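Local coordinates for protein phosphoserine aminotransferase SerC (Cytophaga hutchinsonii ATCC 33406, PDB 3FFR) that probably transfers the amino group between glutamate and 3-phosphohydroxypyruvate in serine biosynthesis, using pyridoxal phosphate held on a lysine as a Schiff base, at residues 5-17 with 338-350. Residues are numbered along the deposited sequence; the frame is centred on the assembly and turned at random.
Sequences KIYFTPGPSELYP and RIANFPAHSLEQV
The N-terminal arm of this aminotransferase, with edge strand 6-8, meets the end of strand 336-340 and the turn leading to helix 347-360, where the H345 side chain reaches across to the backbone of 5-17 and is also bonded to its own turn. Both bonds lie in the imidazole plane: NE2 donates fairly straight to Y7 O at 2.9 Å, and ND1 accepts F342 N at 3.0 Å, across the type I turn 342-345. The pair fixes the ring's rotation and is consistent with a hydrogen on NE2, since ND1 serves as acceptor. With CG anti to its carbonyl carbon (chi1 -57°), the imidazole runs past the F8 ring, nearly parallel (21°) but slid aside, centroids 4.9 Å apart. Cutting this side chain back to an alanine is likely to leave Y7 O without this donor and F342 N without its ring acceptor, with a gap beside F8. The backbone of F8 is held too: A340 N donates almost straight to F8 O (174°), although from above the carbonyl plane. Strand 323-327 lies between strands 6-8 and 336-340 in the mixed sheet of the small domain of this fold-type I enzyme; with CA atoms of F8 and A340 4.7 Å apart, this bond joins the two strand ends past it rather than forming a regular ladder. There P10 CG sits 3.6 Å over the centre of the R338 guanidinium, whose NH1 reaches T141 O, while G11 touches the bound serine. S13 CB meets the F342 ring edge, 3.7 Å from CD2. Towards the helix, I6 CD1 packs 3.8 Å from Q349 NE2, and a water links that amide to E14 OE2, itself salt-bridged to K30 of the second subunit. Q349 also closes a capping box with S346, starting helix 347-360.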
ATOM      1  N   LYS A   5     -12.884  21.807   9.425  1.00 32.32           N
ATOM      2  CA  LYS A   5     -13.622  21.812   8.184  1.00 31.89           C
ATOM      3  C   LYS A   5     -14.156  20.412   7.852  1.00 30.26           C
ATOM      4  O   LYS A   5     -13.452  19.405   8.017  1.00 28.97           O
ATOM      5  CB  LYS A   5     -12.716  22.305   7.061  1.00 32.04           C
ATOM      6  CG  LYS A   5     -13.412  22.545   5.769  1.00 31.87           C
ATOM      7  CD  LYS A   5     -12.416  22.681   4.647  1.00 41.27           C
ATOM      8  CE  LYS A   5     -11.864  24.058   4.552  1.00 47.91           C
ATOM      9  NZ  LYS A   5     -10.660  24.042   3.674  1.00 50.26           N
ATOM     10  N   ILE A   6     -15.412  20.369   7.409  1.00 29.57           N
ATOM     11  CA  ILE A   6     -16.044  19.118   6.977  1.00 29.47           C
ATOM     12  C   ILE A   6     -15.914  19.052   5.457  1.00 31.15           C
ATOM     13  O   ILE A   6     -16.348  19.960   4.732  1.00 30.31           O
ATOM     14  CB  ILE A   6     -17.516  19.046   7.424  1.00 29.06           C
ATOM     15  CG1 ILE A   6     -17.592  19.249   8.949  1.00 31.87           C
ATOM     16  CG2 ILE A   6     -18.196  17.726   6.961  1.00 28.43           C
ATOM     17  CD1 ILE A   6     -16.746  18.261   9.762  1.00 32.96           C
ATOM     18  N   TYR A   7     -15.329  17.949   4.988  1.00 28.89           N
ATOM     19  CA  TYR A   7     -15.028  17.785   3.573  1.00 27.94           C
ATOM     20  C   TYR A   7     -16.019  16.880   2.844  1.00 28.48           C
ATOM     21  O   TYR A   7     -16.053  15.687   3.094  1.00 30.07           O
ATOM     22  CB  TYR A   7     -13.608  17.181   3.436  1.00 28.00           C
ATOM     23  CG  TYR A   7     -12.470  18.072   3.853  1.00 30.88           C
ATOM     24  CD1 TYR A   7     -12.201  18.325   5.192  1.00 31.16           C
ATOM     25  CD2 TYR A   7     -11.631  18.628   2.906  1.00 33.13           C
ATOM     26  CE1 TYR A   7     -11.156  19.125   5.566  1.00 28.77           C
ATOM     27  CE2 TYR A   7     -10.584  19.422   3.269  1.00 36.08           C
ATOM     28  CZ  TYR A   7     -10.342  19.674   4.597  1.00 35.84           C
ATOM     29  OH  TYR A   7      -9.280  20.471   4.945  1.00 35.87           O
ATOM     30  N   PHE A   8     -16.789  17.469   1.927  1.00 25.85           N
ATOM     31  CA  PHE A   8     -17.695  16.703   1.090  1.00 26.16           C
ATOM     32  C   PHE A   8     -17.007  16.437  -0.242  1.00 26.01           C
ATOM     33  O   PHE A   8     -17.586  16.586  -1.323  1.00 27.40           O
ATOM     34  CB  PHE A   8     -19.015  17.457   0.880  1.00 26.80           C
ATOM     35  CG  PHE A   8     -19.765  17.725   2.165  1.00 26.61           C
ATOM     36  CD1 PHE A   8     -20.692  16.817   2.651  1.00 28.56           C
ATOM     37  CD2 PHE A   8     -19.540  18.894   2.876  1.00 28.32           C
ATOM     38  CE1 PHE A   8     -21.399  17.058   3.804  1.00 31.08           C
ATOM     39  CE2 PHE A   8     -20.227  19.152   4.039  1.00 30.32           C
ATOM     40  CZ  PHE A   8     -21.170  18.224   4.515  1.00 29.05           C
ATOM     41  N   THR A   9     -15.752  15.999  -0.143  1.00 28.37           N
ATOM     42  CA  THR A   9     -14.898  15.699  -1.295  1.00 27.87           C
ATOM     43  C   THR A   9     -14.947  14.176  -1.605  1.00 30.13           C
ATOM     44  O   THR A   9     -15.071  13.356  -0.704  1.00 29.05           O
ATOM     45  CB  THR A   9     -13.466  16.158  -1.044  1.00 30.67           C
ATOM     46  OG1 THR A   9     -13.083  15.635   0.227  1.00 28.17           O
ATOM     47  CG2 THR A   9     -13.376  17.682  -1.018  1.00 27.41           C
ATOM     48  N   PRO A  10     -14.870  13.810  -2.885  1.00 28.40           N
ATOM     49  CA  PRO A  10     -15.154  12.407  -3.242  1.00 28.26           C
ATOM     50  C   PRO A  10     -14.047  11.393  -3.172  1.00 30.05           C
ATOM     51  O   PRO A  10     -14.025  10.461  -3.964  1.00 33.30           O
ATOM     52  CB  PRO A  10     -15.703  12.527  -4.665  1.00 31.76           C
ATOM     53  CG  PRO A  10     -14.959  13.695  -5.219  1.00 29.55           C
ATOM     54  CD  PRO A  10     -14.904  14.685  -4.068  1.00 30.05           C
ATOM     55  N   GLY A  11     -13.149  11.586  -2.230  1.00 29.29           N
ATOM     56  CA  GLY A  11     -12.089  10.609  -1.923  1.00 30.21           C
ATOM     57  C   GLY A  11     -10.671  11.034  -2.222  1.00 32.57           C
ATOM     58  O   GLY A  11     -10.363  11.420  -3.354  1.00 33.26           O
ATOM     59  N   PRO A  12      -9.817  11.115  -1.185  1.00 29.70           N
ATOM     60  CA  PRO A  12     -10.113  10.986   0.239  1.00 27.20           C
ATOM     61  C   PRO A  12     -11.264  11.863   0.656  1.00 27.78           C
ATOM     62  O   PRO A  12     -11.675  12.764  -0.075  1.00 28.71           O
ATOM     63  CB  PRO A  12      -8.808  11.462   0.897  1.00 29.49           C
ATOM     64  CG  PRO A  12      -7.746  11.107  -0.117  1.00 29.55           C
ATOM     65  CD  PRO A  12      -8.399  11.435  -1.420  1.00 29.01           C
ATOM     66  N   SER A  13     -11.808  11.578   1.834  1.00 25.92           N
ATOM     67  CA  SER A  13     -12.973  12.321   2.314  1.00 27.34           C
ATOM     68  C   SER A  13     -13.020  12.304   3.836  1.00 28.06           C
ATOM     69  O   SER A  13     -12.143  11.755   4.506  1.00 27.50           O
ATOM     70  CB  SER A  13     -14.279  11.776   1.726  1.00 30.52           C
ATOM     71  OG  SER A  13     -15.367  12.695   1.863  1.00 28.94           O
ATOM     72  N   GLU A  14     -14.079  12.887   4.372  1.00 27.36           N
ATOM     73  CA  GLU A  14     -14.277  12.935   5.806  1.00 27.27           C
ATOM     74  C   GLU A  14     -14.156  11.501   6.388  1.00 25.31           C
ATOM     75  O   GLU A  14     -14.744  10.552   5.875  1.00 29.19           O
ATOM     76  CB  GLU A  14     -15.644  13.559   6.110  1.00 29.90           C
ATOM     77  CG  GLU A  14     -15.875  14.033   7.503  1.00 36.31           C
ATOM     78  CD  GLU A  14     -14.972  15.179   7.950  1.00 34.62           C
ATOM     79  OE1 GLU A  14     -14.451  15.995   7.140  1.00 28.95           O
ATOM     80  OE2 GLU A  14     -14.812  15.257   9.169  1.00 40.44           O
ATOM     81  N   LEU A  15     -13.351  11.337   7.447  1.00 28.52           N
ATOM     82  CA  LEU A  15     -13.218  10.010   8.062  1.00 26.00           C
ATOM     83  C   LEU A  15     -14.513   9.624   8.787  1.00 28.82           C
ATOM     84  O   LEU A  15     -15.240  10.453   9.336  1.00 27.07           O
ATOM     85  CB  LEU A  15     -12.012   9.928   9.018  1.00 26.04           C
ATOM     86  CG  LEU A  15     -10.670  10.327   8.415  1.00 26.90           C
ATOM     87  CD1 LEU A  15      -9.529  10.054   9.430  1.00 28.99           C
ATOM     88  CD2 LEU A  15     -10.368   9.600   7.117  1.00 27.89           C
ATOM     89  N   TYR A  16     -14.780   8.329   8.783  1.00 27.60           N
ATOM     90  CA  TYR A  16     -15.917   7.792   9.480  1.00 27.78           C
ATOM     91  C   TYR A  16     -15.787   8.326  10.933  1.00 27.03           C
ATOM     92  O   TYR A  16     -14.674   8.409  11.481  1.00 29.19           O
ATOM     93  CB  TYR A  16     -15.960   6.265   9.385  1.00 28.71           C
ATOM     94  CG  TYR A  16     -17.314   5.722   9.703  1.00 28.47           C
ATOM     95  CD1 TYR A  16     -18.324   5.705   8.732  1.00 28.16           C
ATOM     96  CD2 TYR A  16     -17.606   5.209  10.955  1.00 27.83           C
ATOM     97  CE1 TYR A  16     -19.581   5.207   9.020  1.00 31.48           C
ATOM     98  CE2 TYR A  16     -18.870   4.717  11.241  1.00 30.47           C
ATOM     99  CZ  TYR A  16     -19.846   4.723  10.279  1.00 32.74           C
ATOM    100  OH  TYR A  16     -21.121   4.241  10.565  1.00 33.77           O
ATOM    101  N   PRO A  17     -16.913   8.695  11.563  1.00 29.08           N
ATOM    102  CA  PRO A  17     -16.816   9.435  12.822  1.00 30.10           C
ATOM    103  C   PRO A  17     -16.147   8.717  13.976  1.00 29.76           C
ATOM    104  O   PRO A  17     -15.665   9.352  14.929  1.00 30.53           O
ATOM    105  CB  PRO A  17     -18.278   9.787  13.144  1.00 31.35           C
ATOM    106  CG  PRO A  17     -19.089   8.862  12.369  1.00 32.02           C
ATOM    107  CD  PRO A  17     -18.311   8.549  11.118  1.00 30.50           C
ATOM    108  N   ARG A 338     -18.649  18.555  -7.114  1.00 28.00           N
ATOM    109  CA  ARG A 338     -18.879  17.152  -6.786  1.00 27.54           C
ATOM    110  C   ARG A 338     -19.034  17.077  -5.272  1.00 28.87           C
ATOM    111  O   ARG A 338     -18.112  17.428  -4.515  1.00 29.14           O
ATOM    112  CB  ARG A 338     -17.711  16.302  -7.269  1.00 28.74           C
ATOM    113  CG  ARG A 338     -17.381  16.472  -8.760  1.00 28.76           C
ATOM    114  CD  ARG A 338     -16.420  15.377  -9.212  1.00 27.32           C
ATOM    115  NE  ARG A 338     -15.061  15.606  -8.705  1.00 28.78           N
ATOM    116  CZ  ARG A 338     -14.129  14.684  -8.628  1.00 29.01           C
ATOM    117  NH1 ARG A 338     -14.402  13.417  -8.928  1.00 29.04           N
ATOM    118  NH2 ARG A 338     -12.941  14.999  -8.153  1.00 33.08           N
ATOM    119  N   ILE A 339     -20.228  16.682  -4.854  1.00 26.73           N
ATOM    120  CA  ILE A 339     -20.579  16.572  -3.440  1.00 27.35           C
ATOM    121  C   ILE A 339     -20.605  15.109  -3.018  1.00 28.33           C
ATOM    122  O   ILE A 339     -21.461  14.348  -3.436  1.00 26.80           O
ATOM    123  CB  ILE A 339     -21.950  17.221  -3.138  1.00 28.53           C
ATOM    124  CG1 ILE A 339     -21.981  18.695  -3.526  1.00 28.69           C
ATOM    125  CG2 ILE A 339     -22.287  17.066  -1.653  1.00 26.70           C
ATOM    126  CD1 ILE A 339     -23.390  19.348  -3.488  1.00 30.17           C
ATOM    127  N   ALA A 340     -19.625  14.731  -2.204  1.00 27.72           N
ATOM    128  CA  ALA A 340     -19.563  13.388  -1.650  1.00 26.18           C
ATOM    129  C   ALA A 340     -20.686  13.247  -0.621  1.00 28.23           C
ATOM    130  O   ALA A 340     -20.944  14.149   0.192  1.00 29.36           O
ATOM    131  CB  ALA A 340     -18.200  13.101  -1.009  1.00 26.47           C
ATOM    132  N   ASN A 341     -21.366  12.113  -0.710  1.00 26.67           N
ATOM    133  CA  ASN A 341     -22.430  11.719   0.221  1.00 25.52           C
ATOM    134  C   ASN A 341     -22.118  10.309   0.671  1.00 28.38           C
ATOM    135  O   ASN A 341     -22.634   9.336   0.141  1.00 27.70           O
ATOM    136  CB  ASN A 341     -23.810  11.784  -0.455  1.00 26.11           C
ATOM    137  CG  ASN A 341     -24.930  11.133   0.382  1.00 27.38           C
ATOM    138  OD1 ASN A 341     -24.890  11.121   1.639  1.00 26.86           O
ATOM    139  ND2 ASN A 341     -25.936  10.608  -0.301  1.00 25.94           N
ATOM    140  N   PHE A 342     -21.201  10.236   1.628  1.00 27.96           N
ATOM    141  CA  PHE A 342     -20.666   8.965   2.147  1.00 27.11           C
ATOM    142  C   PHE A 342     -21.202   8.687   3.574  1.00 28.52           C
ATOM    143  O   PHE A 342     -21.708   9.624   4.240  1.00 27.86           O
ATOM    144  CB  PHE A 342     -19.138   8.996   2.178  1.00 27.69           C
ATOM    145  CG  PHE A 342     -18.473   9.205   0.824  1.00 25.04           C
ATOM    146  CD1 PHE A 342     -19.130   8.907  -0.336  1.00 26.35           C
ATOM    147  CD2 PHE A 342     -17.132   9.591   0.748  1.00 26.89           C
ATOM    148  CE1 PHE A 342     -18.512   9.044  -1.563  1.00 31.16           C
ATOM    149  CE2 PHE A 342     -16.507   9.715  -0.469  1.00 29.52           C
ATOM    150  CZ  PHE A 342     -17.224   9.437  -1.631  1.00 26.56           C
ATOM    151  N   PRO A 343     -21.057   7.435   4.071  1.00 27.55           N
ATOM    152  CA  PRO A 343     -21.579   7.160   5.426  1.00 27.33           C
ATOM    153  C   PRO A 343     -21.032   8.085   6.485  1.00 28.54           C
ATOM    154  O   PRO A 343     -21.715   8.364   7.480  1.00 31.27           O
ATOM    155  CB  PRO A 343     -21.197   5.694   5.651  1.00 27.18           C
ATOM    156  CG  PRO A 343     -21.308   5.109   4.236  1.00 29.61           C
ATOM    157  CD  PRO A 343     -20.714   6.186   3.362  1.00 25.80           C
ATOM    158  N   ALA A 344     -19.819   8.580   6.261  1.00 28.10           N
ATOM    159  CA  ALA A 344     -19.143   9.500   7.216  1.00 28.04           C
ATOM    160  C   ALA A 344     -19.833  10.817   7.351  1.00 30.55           C
ATOM    161  O   ALA A 344     -19.643  11.540   8.342  1.00 29.31           O
ATOM    162  CB  ALA A 344     -17.685   9.757   6.819  1.00 27.75           C
ATOM    163  N   HIS A 345     -20.611  11.152   6.332  1.00 28.23           N
ATOM    164  CA  HIS A 345     -21.354  12.430   6.331  1.00 29.57           C
ATOM    165  C   HIS A 345     -22.720  12.205   6.952  1.00 30.32           C
ATOM    166  O   HIS A 345     -23.476  11.350   6.512  1.00 29.68           O
ATOM    167  CB  HIS A 345     -21.511  12.960   4.898  1.00 30.04           C
ATOM    168  CG  HIS A 345     -20.204  13.152   4.192  1.00 28.33           C
ATOM    169  ND1 HIS A 345     -19.777  12.329   3.173  1.00 26.44           N
ATOM    170  CD2 HIS A 345     -19.221  14.069   4.376  1.00 31.39           C
ATOM    171  CE1 HIS A 345     -18.573  12.716   2.778  1.00 31.63           C
ATOM    172  NE2 HIS A 345     -18.214  13.769   3.490  1.00 29.56           N
ATOM    173  N   SER A 346     -23.015  12.937   8.016  1.00 31.00           N
ATOM    174  CA  SER A 346     -24.308  12.780   8.674  1.00 30.93           C
ATOM    175  C   SER A 346     -25.372  13.627   8.021  1.00 30.82           C
ATOM    176  O   SER A 346     -25.105  14.588   7.294  1.00 30.14           O
ATOM    177  CB  SER A 346     -24.244  13.189  10.137  1.00 31.71           C
ATOM    178  OG  SER A 346     -23.962  14.582  10.230  1.00 30.85           O
ATOM    179  N   LEU A 347     -26.589  13.256   8.349  1.00 29.20           N
ATOM    180  CA  LEU A 347     -27.773  13.975   7.886  1.00 32.28           C
ATOM    181  C   LEU A 347     -27.675  15.433   8.318  1.00 33.76           C
ATOM    182  O   LEU A 347     -27.959  16.354   7.539  1.00 32.31           O
ATOM    183  CB  LEU A 347     -29.032  13.337   8.456  1.00 33.72           C
ATOM    184  CG  LEU A 347     -30.367  13.954   8.005  1.00 38.96           C
ATOM    185  CD1 LEU A 347     -30.514  13.844   6.497  1.00 34.99           C
ATOM    186  CD2 LEU A 347     -31.535  13.263   8.715  1.00 39.89           C
ATOM    187  N   GLU A 348     -27.202  15.649   9.541  1.00 33.55           N
ATOM    188  CA  GLU A 348     -27.153  17.026  10.036  0.50 33.79           C
ATOM    189  C   GLU A 348     -26.106  17.820   9.295  1.00 32.60           C
ATOM    190  O   GLU A 348     -26.332  18.989   9.012  1.00 31.06           O
ATOM    191  CB  GLU A 348     -26.974  17.142  11.551  0.50 34.35           C
ATOM    192  CG  GLU A 348     -26.974  18.612  12.027  0.50 41.14           C
ATOM    193  CD  GLU A 348     -28.099  19.476  11.421  0.50 44.25           C
ATOM    194  OE1 GLU A 348     -29.301  19.101  11.500  0.50 47.98           O
ATOM    195  OE2 GLU A 348     -27.780  20.563  10.873  0.50 40.38           O
ATOM    196  N   GLN A 349     -24.997  17.174   8.957  1.00 31.70           N
ATOM    197  CA  GLN A 349     -23.929  17.837   8.197  1.00 29.09           C
ATOM    198  C   GLN A 349     -24.436  18.237   6.795  1.00 29.67           C
ATOM    199  O   GLN A 349     -24.201  19.349   6.324  1.00 29.84           O
ATOM    200  CB  GLN A 349     -22.692  16.946   8.081  1.00 28.94           C
ATOM    201  CG  GLN A 349     -21.906  16.850   9.399  1.00 28.72           C
ATOM    202  CD  GLN A 349     -20.815  15.790   9.377  1.00 33.96           C
ATOM    203  OE1 GLN A 349     -20.960  14.766   8.724  1.00 33.16           O
ATOM    204  NE2 GLN A 349     -19.734  16.017  10.146  1.00 30.06           N
ATOM    205  N   VAL A 350     -25.162  17.328   6.150  1.00 29.47           N
ATOM    206  CA  VAL A 350     -25.683  17.582   4.802  1.00 28.58           C
ATOM    207  C   VAL A 350     -26.741  18.692   4.861  1.00 31.75           C
ATOM    208  O   VAL A 350     -26.799  19.575   3.998  1.00 31.27           O
ATOM    209  CB  VAL A 350     -26.212  16.301   4.116  1.00 28.16           C
ATOM    210  CG1 VAL A 350     -26.937  16.626   2.827  1.00 29.94           C
ATOM    211  CG2 VAL A 350     -25.025  15.355   3.815  1.00 25.49           C
TER
HETATM  212  O   HOH W   1     -17.113  14.473  10.410  1.00 46.85           O
HETATM  213  O   HOH W   2     -17.475  11.796  10.106  1.00 35.27           O
HETATM  214  O   HOH W   3     -22.932   5.810   8.872  1.00 40.24           O